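Local structure of RsfP (Uncultured bacterium, 4GLJ) at residues Leu106-Met111 / Val220-Cys225; Ile113-Ile118 / His166-Tyr171. The protein probably catalyses the phosphate-dependent cleavage of methylthioadenosine, as methylthioadenosine phosphorylases do, and is seen here with the dye rhodamine B bound. All blocks are in the same frame, centred on the assembly; numbering follows the deposited sequence. Where two conformers were deposited one is given.

Interaction 1: Leu106-Met111 / Val220-Cys225; sequences LKPLDM and VTDFDC. With RHB (N-[9-(2-carboxyphenyl)-6-(diethylamino)-3H-xanthen-3-ylidene]-N-ethylethanaminium), chain C.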
loop_
_atom_site.group_PDB
_atom_site.type_symbol
_atom_site.label_atom_id
_atom_site.label_comp_id
_atom_site.label_asym_id
_atom_site.label_seq_id
_atom_site.Cartn_x
_atom_site.Cartn_y
_atom_site.Cartn_z
ATOM N N LEU A 106 3.178 26.854 6.381
ATOM C CA LEU A 106 3.292 26.718 4.907
ATOM C C LEU A 106 1.966 27.113 4.270
ATOM O O LEU A 106 0.966 26.325 4.299
ATOM C CB LEU A 106 3.673 25.297 4.494
ATOM C CG LEU A 106 4.842 24.747 5.312
ATOM C CD1 LEU A 106 5.073 23.286 4.996
ATOM C CD2 LEU A 106 6.099 25.516 5.012
ATOM N N LYS A 107 1.935 28.325 3.703
ATOM C CA LYS A 107 0.688 28.927 3.196
ATOM C C LYS A 107 0.528 28.836 1.669
ATOM O O LYS A 107 1.539 28.753 0.921
ATOM C CB LYS A 107 0.623 30.438 3.608
ATOM C CG LYS A 107 0.312 30.569 5.076
ATOM C CD LYS A 107 0.901 31.846 5.645
ATOM C CE LYS A 107 0.399 32.083 7.060
ATOM N NZ LYS A 107 0.531 30.925 7.995
ATOM N N PRO A 108 -0.727 28.878 1.171
ATOM C CA PRO A 108 -0.931 28.943 -0.300
ATOM C C PRO A 108 -0.106 30.051 -0.955
ATOM O O PRO A 108 -0.010 31.161 -0.424
ATOM C CB PRO A 108 -2.422 29.208 -0.437
ATOM C CG PRO A 108 -2.990 28.512 0.788
ATOM C CD PRO A 108 -2.002 28.739 1.906
ATOM N N LEU A 109 0.472 29.724 -2.104
ATOM C CA LEU A 109 1.443 30.547 -2.834
ATOM C C LEU A 109 2.869 30.520 -2.269
ATOM O O LEU A 109 3.790 31.040 -2.897
ATOM C CB LEU A 109 0.978 32.013 -2.995
ATOM C CG LEU A 109 -0.415 32.300 -3.527
ATOM C CD1 LEU A 109 -0.438 33.800 -3.674
ATOM C CD2 LEU A 109 -0.747 31.620 -4.833
ATOM N N ASP A 110 3.085 29.894 -1.113
ATOM C CA ASP A 110 4.455 29.649 -0.710
ATOM C C ASP A 110 5.014 28.547 -1.602
ATOM O O ASP A 110 4.247 27.708 -2.209
ATOM C CB ASP A 110 4.562 29.171 0.722
ATOM C CG ASP A 110 4.336 30.276 1.754
ATOM O OD1 ASP A 110 4.230 31.489 1.397
ATOM O OD2 ASP A 110 4.224 29.869 2.961
ATOM N N MET A 111 6.345 28.515 -1.673
ATOM C CA MET A 111 7.032 27.316 -2.194
ATOM C C MET A 111 7.803 26.626 -1.103
ATOM O O MET A 111 8.137 27.246 -0.074
ATOM C CB MET A 111 7.933 27.670 -3.366
ATOM C CG MET A 111 7.208 28.577 -4.385
ATOM S SD MET A 111 8.210 28.794 -5.875
ATOM C CE MET A 111 7.267 30.022 -6.778
ATOM N N VAL A 220 2.698 25.351 -2.995
ATOM C CA VAL A 220 1.588 25.202 -2.079
ATOM C C VAL A 220 0.329 25.789 -2.657
ATOM O O VAL A 220 0.198 27.012 -2.926
ATOM C CB VAL A 220 1.910 25.782 -0.667
ATOM C CG1 VAL A 220 0.711 25.520 0.225
ATOM C CG2 VAL A 220 3.218 25.159 -0.089
ATOM N N THR A 221 -0.640 24.920 -2.868
ATOM C CA THR A 221 -1.862 25.377 -3.508
ATOM C C THR A 221 -2.999 25.515 -2.517
ATOM O O THR A 221 -4.012 26.198 -2.792
ATOM C CB THR A 221 -2.311 24.507 -4.683
ATOM O OG1 THR A 221 -2.297 23.133 -4.281
ATOM C CG2 THR A 221 -1.391 24.716 -5.888
ATOM N N ASP A 222 -2.851 24.930 -1.353
ATOM C CA ASP A 222 -3.860 25.153 -0.323
ATOM C C ASP A 222 -3.493 24.292 0.895
ATOM O O ASP A 222 -2.531 23.560 0.868
ATOM C CB ASP A 222 -5.308 24.883 -0.842
ATOM C CG ASP A 222 -6.412 25.603 0.003
ATOM O OD1 ASP A 222 -6.078 26.220 1.055
ATOM O OD2 ASP A 222 -7.626 25.534 -0.364
ATOM N N PHE A 223 -4.206 24.493 1.985
ATOM C CA PHE A 223 -4.068 23.597 3.100
ATOM C C PHE A 223 -4.707 22.344 2.529
ATOM O O PHE A 223 -5.576 22.417 1.635
ATOM C CB PHE A 223 -4.598 24.242 4.393
ATOM C CG PHE A 223 -3.780 25.440 4.853
ATOM C CD1 PHE A 223 -4.302 26.762 4.741
ATOM C CD2 PHE A 223 -2.464 25.261 5.392
ATOM C CE1 PHE A 223 -3.536 27.857 5.159
ATOM C CE2 PHE A 223 -1.710 26.353 5.810
ATOM C CZ PHE A 223 -2.241 27.645 5.706
ATOM N N ASP A 224 -4.251 21.206 3.028
ATOM C CA ASP A 224 -4.928 19.978 2.768
ATOM C C ASP A 224 -6.225 20.295 3.499
ATOM O O ASP A 224 -6.395 21.394 4.041
ATOM C CB ASP A 224 -4.109 18.790 3.251
ATOM C CG ASP A 224 -4.532 17.522 2.585
ATOM O OD1 ASP A 224 -5.094 17.511 1.460
ATOM O OD2 ASP A 224 -4.437 16.483 3.245
ATOM N N CYS A 225 -7.138 19.328 3.453
ATOM C CA CYS A 225 -8.456 19.321 4.126
ATOM C C CYS A 225 -8.489 19.520 5.664
ATOM O O CYS A 225 -9.574 19.729 6.216
ATOM C CB CYS A 225 -9.068 17.958 3.793
ATOM S SG CYS A 225 -8.247 16.560 4.598
HETATM O O2 RHB C . -6.522 23.314 -2.242
HETATM C C26 RHB C . -6.937 23.929 -3.251
HETATM C C19 RHB C . -6.637 23.285 -4.578
HETATM C C14 RHB C . -6.211 21.981 -4.578
HETATM C C15 RHB C . -5.924 21.346 -5.780
HETATM C C16 RHB C . -6.023 22.017 -6.994
HETATM C C17 RHB C . -6.436 23.344 -7.000
HETATM C C18 RHB C . -6.732 23.965 -5.791
HETATM C C9 RHB C . -6.130 21.208 -3.315
HETATM C C8 RHB C . -7.181 21.355 -2.287
HETATM C C13 RHB C . -8.197 22.270 -2.525
HETATM C C12 RHB C . -9.188 22.461 -1.577
HETATM C C11 RHB C . -9.183 21.734 -0.391
HETATM N N1 RHB C . -10.250 22.000 0.512
HETATM C C35 RHB C . -11.555 21.773 -0.145
HETATM C C36 RHB C . -12.245 23.076 -0.501
HETATM C C22 RHB C . -10.192 21.199 1.754
HETATM C C23 RHB C . -11.574 20.697 2.136
HETATM C C10 RHB C . -8.148 20.803 -0.154
HETATM C C7 RHB C . -7.128 20.594 -1.113
HETATM O O1 RHB C . -6.073 19.686 -0.913
HETATM C C1 RHB C . -5.059 19.489 -1.861
HETATM C C2 RHB C . -5.057 20.222 -3.065
HETATM C C6 RHB C . -4.013 18.571 -1.666
HETATM C C5 RHB C . -3.041 18.450 -2.679
HETATM C C4 RHB C . -3.049 19.187 -3.849
HETATM C C3 RHB C . -4.075 20.081 -4.045
HETATM N N2 RHB C . -2.031 17.516 -2.577
HETATM C C24 RHB C . -2.732 16.451 -1.892
HETATM C C25 RHB C . -2.451 15.192 -2.661
HETATM C C33 RHB C . -1.869 16.942 -3.915
HETATM C C34 RHB C . -1.303 17.960 -4.894
HETATM O O3 RHB C . -7.539 25.035 -3.156
#
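Pro108 and Val220 meet where a type II beta turn, Lys107 to Asp110, rests on Val220 of strand 213-221, whose continuation lines a rhodamine B pocket. Two backbone bonds fasten the turn to Val220: Leu109 N donates to Val220 O over 2.8 Å, and Val220 N donates to Asp110 O over 2.9 Å. The Val220 side chain packs against the carbonyls of the turn, its CB 3.4 Å from Lys107 O; with CG1 anti to the backbone N (chi1 -178°), that methyl lies beside Lys107 O while CG2 approaches Asp110 O. Further on, Pro108 CD sits over one face of the Phe223 ring, 4.1 Å from its centroid and 28° off the normal, a CH-pi contact. The Lys107 side chain lies beside that of Phe223, its CG reaching CZ obliquely, and Leu106 O comes within 3.1 Å of Phe223 CE2 at an oblique angle. Asp222 bridges turn and pocket: its CA is 3.6 Å from Pro108 CG, and its OD1 accepts Phe223 N at 2.7 Å from above the carboxylate plane. The dye's carboxylate is modelled so tightly against Asp222 that details there are doubtful. Replacing Asp222 by an alanine removes the carboxylate and would probably leave the Phe223 N-H without its side-chain acceptor, removing one restraint on the bend that carries the ring. Around the contact, Val220 packs on Val99 and Ser101 of strand 92-101 and on Val112 of strand 111-119, while Asn245 and Asn241 of helix 237-263 bond to the carbonyls of Val220 and Thr221.

Interaction 2: Ile113-Ile118 / His166-Tyr171; sequences IPDQMI and HAKATY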
loop_
_atom_site.group_PDB
_atom_site.type_symbol
_atom_site.label_atom_id
_atom_site.label_comp_id
_atom_site.label_asym_id
_atom_site.label_seq_id
_atom_site.Cartn_x
_atom_site.Cartn_y
_atom_site.Cartn_z
ATOM N N ILE A 113 10.864 23.552 -0.627
ATOM C CA ILE A 113 11.896 22.678 -1.233
ATOM C C ILE A 113 12.146 21.525 -0.236
ATOM O O ILE A 113 12.939 21.648 0.703
ATOM C CB ILE A 113 13.270 23.441 -1.450
ATOM C CG1 ILE A 113 13.030 24.799 -2.126
ATOM C CG2 ILE A 113 14.283 22.567 -2.218
ATOM C CD1 ILE A 113 12.288 24.665 -3.409
ATOM N N PRO A 114 11.451 20.435 -0.409
ATOM C CA PRO A 114 11.575 19.378 0.639
ATOM C C PRO A 114 12.938 18.704 0.590
ATOM O O PRO A 114 13.655 18.774 -0.447
ATOM C CB PRO A 114 10.458 18.389 0.242
ATOM C CG PRO A 114 10.274 18.619 -1.247
ATOM C CD PRO A 114 10.399 20.137 -1.382
ATOM N N ASP A 115 13.365 18.137 1.725
ATOM C CA ASP A 115 14.575 17.379 1.687
ATOM C C ASP A 115 14.230 15.900 1.933
ATOM O O ASP A 115 15.096 15.039 1.753
ATOM C CB ASP A 115 15.597 17.918 2.718
ATOM C CG ASP A 115 15.111 17.777 4.167
ATOM O OD1 ASP A 115 13.893 17.794 4.452
ATOM O OD2 ASP A 115 15.959 17.634 5.049
ATOM N N GLN A 116 12.967 15.588 2.323
ATOM C CA GLN A 116 12.672 14.187 2.604
ATOM C C GLN A 116 11.366 13.856 1.945
ATOM O O GLN A 116 10.587 14.758 1.570
ATOM C CB GLN A 116 12.610 13.938 4.137
ATOM C CG GLN A 116 14.013 13.722 4.794
ATOM C CD GLN A 116 14.709 12.470 4.180
ATOM O OE1 GLN A 116 14.032 11.523 3.832
ATOM N NE2 GLN A 116 16.038 12.517 3.989
ATOM N N MET A 117 11.054 12.565 1.911
ATOM C CA MET A 117 9.832 12.093 1.230
ATOM C C MET A 117 9.394 10.836 1.919
ATOM O O MET A 117 10.244 10.095 2.505
ATOM C CB MET A 117 10.142 11.701 -0.202
ATOM C CG MET A 117 10.481 12.858 -1.085
ATOM S SD MET A 117 10.904 12.236 -2.698
ATOM C CE MET A 117 9.341 12.331 -3.549
ATOM N N ILE A 118 8.085 10.575 1.909
ATOM C CA ILE A 118 7.600 9.284 2.429
ATOM C C ILE A 118 6.678 8.749 1.314
ATOM O O ILE A 118 5.796 9.468 0.876
ATOM C CB ILE A 118 6.789 9.490 3.722
ATOM C CG1 ILE A 118 7.731 10.038 4.881
ATOM C CG2 ILE A 118 6.056 8.164 3.992
ATOM C CD1 ILE A 118 7.091 10.357 6.220
ATOM N N HIS A 166 10.276 27.755 1.802
ATOM C CA HIS A 166 10.702 27.010 2.951
ATOM C C HIS A 166 11.538 25.858 2.521
ATOM O O HIS A 166 11.179 25.170 1.589
ATOM C CB HIS A 166 9.501 26.478 3.706
ATOM C CG HIS A 166 8.441 27.496 3.971
ATOM N ND1 HIS A 166 8.312 28.102 5.131
ATOM C CD2 HIS A 166 7.438 27.977 3.176
ATOM C CE1 HIS A 166 7.292 28.942 5.079
ATOM N NE2 HIS A 166 6.757 28.861 3.888
ATOM N N ALA A 167 12.667 25.607 3.167
ATOM C CA ALA A 167 13.439 24.387 2.802
ATOM C C ALA A 167 13.330 23.369 3.918
ATOM O O ALA A 167 12.825 23.704 4.969
ATOM C CB ALA A 167 14.902 24.765 2.563
ATOM N N LYS A 168 13.880 22.177 3.743
ATOM C CA LYS A 168 13.974 21.150 4.787
ATOM C C LYS A 168 12.606 20.645 5.309
ATOM O O LYS A 168 12.372 20.566 6.521
ATOM C CB LYS A 168 14.820 21.554 5.989
ATOM C CG LYS A 168 16.205 22.121 5.662
ATOM C CD LYS A 168 16.981 21.282 4.631
ATOM C CE LYS A 168 18.341 21.902 4.260
ATOM N NZ LYS A 168 18.762 22.897 5.279
ATOM N N ALA A 169 11.768 20.260 4.392
ATOM C CA ALA A 169 10.414 19.734 4.661
ATOM C C ALA A 169 10.289 18.279 4.165
ATOM O O ALA A 169 11.120 17.795 3.334
ATOM C CB ALA A 169 9.393 20.611 3.905
ATOM N N THR A 170 9.303 17.569 4.707
ATOM C CA THR A 170 9.009 16.196 4.279
ATOM C C THR A 170 7.743 16.134 3.426
ATOM O O THR A 170 6.698 16.626 3.881
ATOM C CB THR A 170 8.848 15.270 5.489
ATOM O OG1 THR A 170 10.113 15.204 6.126
ATOM C CG2 THR A 170 8.447 13.867 5.019
ATOM N N TYR A 171 7.854 15.576 2.198
ATOM C CA TYR A 171 6.744 15.431 1.221
ATOM C C TYR A 171 6.185 14.037 1.389
ATOM O O TYR A 171 6.893 13.055 1.224
ATOM C CB TYR A 171 7.315 15.573 -0.207
ATOM C CG TYR A 171 6.395 15.397 -1.433
ATOM C CD1 TYR A 171 5.832 14.122 -1.796
ATOM C CD2 TYR A 171 6.170 16.467 -2.311
ATOM C CE1 TYR A 171 5.043 13.969 -2.980
ATOM C CE2 TYR A 171 5.402 16.286 -3.497
ATOM C CZ TYR A 171 4.837 15.052 -3.811
ATOM O OH TYR A 171 4.120 14.975 -5.032
HETATM O O HOH W 1 12.364 16.942 6.487
#
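Asp115 and Lys168 cross at about a right angle where two paired parallel strands both turn a corner. The lysine's aliphatic part lies by the carboxylate, with Lys168 CD 3.8 Å from Asp115 OD2, but its amine does not close on it: Lys168 NZ is 6.0 Å from OD2, too far for a salt bridge. Asp115 CG stands between the backbone N and the carbonyl carbon (chi1 64°), which brings OD1 over the other strand. There a water donates to Asp115 OD1 at 2.7 Å and also bonds Thr170 OG1 at 2.9 Å, linking the two side chains. The backbone beneath shows the break in regular pairing: where both strands turn, the one carbonyl Ala169 O serves two successive N-H groups, Asp115 N (2.8 Å) and Gln116 N (3.1 Å). Beyond it, the segments 116-118 and 169-171 run in the same direction, their short axes 30° apart, and resume regular bonding, Tyr171 N to Gln116 O and Ile118 N to Tyr171 O.

On the face bearing Gln116 and Thr170, the threonine hydroxyl lies against Gln116 CB, while its methyl CG2 sits 3.9 Å from Ile118 CG1. The other face carries Met117 and Tyr171. Tyr171 CB packs 4.2 Å from Pro114 CB and also touches Met117 CG, while Tyr171 CG, anti to its own backbone N (chi1 177°), leads the ring away to where Thr199 N and Asn200 N bond its hydroxyl, near a bound phosphate. The Gln116 amide is held from both its atoms: NE2 bonds the carbonyl of Ala140 and OE1 accepts from Ala183 N of the third subunit. The chemistry is therefore divided: backbone bonds carry the pairing, a water joins the polar side chains at the corner, and the attraction of Asp115 for Lys168 is probably only a long-range one.

After strand 92-101 the chain enters 106-111, a turn that waits 109 residues for its partner 220-225; interaction 1 thus closes the longer loop. Strand 111-119 follows directly, and interaction 2 pairs it with 166-171 after 48 residues, so the second closure falls wholly within the first. The two are physically joined: Asp110 OD2 lies 2.9 Å from His166 NE2, a probable hydrogen bond, and Met111 O is 2.9 Å from His166 N. Since 111-119 pairs antiparallel with 213-221 as well as parallel with 165-167 and 169-173, both contacts reach one mixed sheet, interaction 1 at a turn beside a dye pocket and interaction 2 at strands that also meet the third subunit.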